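Local coordinates for SLT domain-containing protein (Bdellovibrio bacteriovorus HD100, PDB 6TAB), which is a lysozyme-like peptidoglycan hydrolase of altered substrate specificity that facilitates exit of this periplasmic predator from its prey cell, at residues 142-147 with 167-172. Numbering follows the deposited sequence.
Sequences FESNFK and RGLLQI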
# COMPACT_ATOMS: atom_id res chain seq x y z
N PHE A 142 1.01 0.44 -10.22
CA PHE A 142 0.30 -0.67 -10.91
C PHE A 142 -1.22 -0.65 -10.72
O PHE A 142 -1.93 -1.23 -11.56
CB PHE A 142 0.93 -2.03 -10.58
CG PHE A 142 2.31 -2.19 -11.18
CD1 PHE A 142 2.47 -2.30 -12.57
CD2 PHE A 142 3.45 -2.06 -10.40
CE1 PHE A 142 3.74 -2.38 -13.12
CE2 PHE A 142 4.71 -2.15 -10.95
CZ PHE A 142 4.85 -2.28 -12.32
N GLU A 143 -1.73 -0.04 -9.63
CA GLU A 143 -3.19 0.05 -9.45
C GLU A 143 -3.81 1.15 -10.34
O GLU A 143 -4.89 0.94 -10.90
CB GLU A 143 -3.56 0.26 -7.98
CG GLU A 143 -3.32 -0.95 -7.09
CD GLU A 143 -4.24 -2.12 -7.36
OE1 GLU A 143 -5.25 -1.94 -8.13
OE2 GLU A 143 -4.03 -3.20 -6.74
N SER A 144 -3.19 2.33 -10.37
CA SER A 144 -3.77 3.53 -11.07
C SER A 144 -2.80 4.31 -11.99
O SER A 144 -3.22 5.32 -12.55
CB SER A 144 -4.30 4.50 -10.04
OG SER A 144 -3.24 5.04 -9.25
N ASN A 145 -1.52 3.95 -12.04
CA ASN A 145 -0.53 4.74 -12.77
C ASN A 145 -0.61 6.21 -12.32
O ASN A 145 -0.45 7.14 -13.15
CB ASN A 145 -0.61 4.62 -14.31
CG ASN A 145 0.71 4.98 -14.97
OD1 ASN A 145 1.78 4.95 -14.35
ND2 ASN A 145 0.65 5.34 -16.25
N PHE A 146 -0.81 6.41 -11.00
CA PHE A 146 -0.74 7.74 -10.33
C PHE A 146 -1.93 8.65 -10.67
O PHE A 146 -1.87 9.89 -10.42
CB PHE A 146 0.59 8.46 -10.58
CG PHE A 146 1.81 7.63 -10.24
CD1 PHE A 146 2.22 7.44 -8.92
CD2 PHE A 146 2.52 6.97 -11.24
CE1 PHE A 146 3.33 6.66 -8.62
CE2 PHE A 146 3.62 6.18 -10.93
CZ PHE A 146 4.01 6.00 -9.61
N LYS A 147 -3.05 8.06 -11.12
CA LYS A 147 -4.27 8.81 -11.55
C LYS A 147 -5.34 8.74 -10.43
O LYS A 147 -6.09 7.75 -10.30
CB LYS A 147 -4.84 8.25 -12.86
CG LYS A 147 -3.92 8.39 -14.06
CD LYS A 147 -4.52 7.83 -15.33
CE LYS A 147 -4.56 6.31 -15.40
NZ LYS A 147 -4.87 5.87 -16.78
N ARG A 167 -11.68 2.83 -6.55
CA ARG A 167 -11.44 4.26 -6.78
C ARG A 167 -10.05 4.73 -6.33
O ARG A 167 -9.50 4.31 -5.30
CB ARG A 167 -12.50 5.10 -6.06
CG ARG A 167 -13.94 4.86 -6.51
CD ARG A 167 -14.96 5.66 -5.74
NE ARG A 167 -16.33 5.46 -6.17
CZ ARG A 167 -16.94 5.99 -7.21
NH1 ARG A 167 -16.30 6.87 -7.96
NH2 ARG A 167 -18.21 5.65 -7.46
N GLY A 168 -9.53 5.71 -7.10
CA GLY A 168 -8.36 6.48 -6.65
C GLY A 168 -7.03 5.73 -6.75
O GLY A 168 -6.90 4.68 -7.40
N LEU A 169 -6.03 6.30 -6.07
CA LEU A 169 -4.62 5.91 -6.25
C LEU A 169 -4.40 4.40 -6.01
O LEU A 169 -3.63 3.75 -6.75
CB LEU A 169 -3.71 6.74 -5.35
CG LEU A 169 -3.57 8.22 -5.69
CD1 LEU A 169 -2.62 8.87 -4.68
CD2 LEU A 169 -3.11 8.44 -7.13
N LEU A 170 -4.99 3.86 -4.92
CA LEU A 170 -4.81 2.44 -4.51
C LEU A 170 -6.04 1.56 -4.84
O LEU A 170 -6.10 0.40 -4.42
CB LEU A 170 -4.46 2.40 -3.01
CG LEU A 170 -3.08 2.92 -2.63
CD1 LEU A 170 -2.97 3.13 -1.13
CD2 LEU A 170 -1.98 1.99 -3.13
N GLN A 171 -7.00 2.10 -5.60
CA GLN A 171 -8.16 1.31 -6.07
C GLN A 171 -8.88 0.66 -4.85
O GLN A 171 -9.12 -0.55 -4.80
CB GLN A 171 -7.75 0.35 -7.19
CG GLN A 171 -7.40 1.11 -8.49
CD GLN A 171 -8.63 1.72 -9.14
OE1 GLN A 171 -9.41 1.01 -9.80
NE2 GLN A 171 -8.84 3.02 -8.96
N ILE A 172 -9.27 1.53 -3.91
CA ILE A 172 -10.03 1.18 -2.70
C ILE A 172 -11.50 1.44 -3.00
O ILE A 172 -11.84 2.32 -3.80
CB ILE A 172 -9.51 1.97 -1.48
CG1 ILE A 172 -8.04 1.57 -1.19
CG2 ILE A 172 -10.41 1.81 -0.25
CD1 ILE A 172 -7.30 2.49 -0.23
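Glu143 and Leu169, with Gln171, bury most of the surface between the C-terminal part of helix 125-144 and the loop that follows strand 163-167. Glu143 CB sits against the carbonyl of Leu169, 3.7 Å from its O. The chain then bends at chi2 (-68°) and brings the carboxylate across the aliphatic CB-CG part of Gln171. Glu143 OE1 lies 3.5 Å from Gln171 CB, and the backbone O of Glu143 is equally close to Gln171 CG. The amide of Gln171 is turned the other way, into its own loop, where NE2 donates to Gly168 O at 3.0 Å. That bond is almost straight, lies in the carbonyl plane and uses a lone pair. Gln171 N also donates to Gly168 O, and NE2 has a second acceptor in Met150 O. The two acceptors fix the rotation of the amide through NE2.

The CD2 methyl of Leu169 reaches the backbone of Phe146, 3.7 Å from C. The Leu169 side chain also touches Pro193, Asn196 and Leu197 of helix 193-211. Its carbonyl O accepts the one hydrogen bond between the segments, from Ser144 OG at 2.8 Å. The hydroxyl approaches well off the C=O direction, at 112°, and is tilted from the carbonyl plane. Ser144 chi1 of 66° turns OG toward this acceptor.

Ser144 to Lys147 form a type I' turn that leads the chain out of the helix. The loop opposite combines a type I turn, Gly168 to Gln171, with a G1 beta bulge in which Gln171 and Ile172 both pair against Arg167. Glu143-Ser144 against Gly168-Gln171 matches the paired ES and GLMQ-like motifs of SLT domains in the lysozyme superfamily. There the glutamate is the general acid, and Glu143 probably corresponds to it.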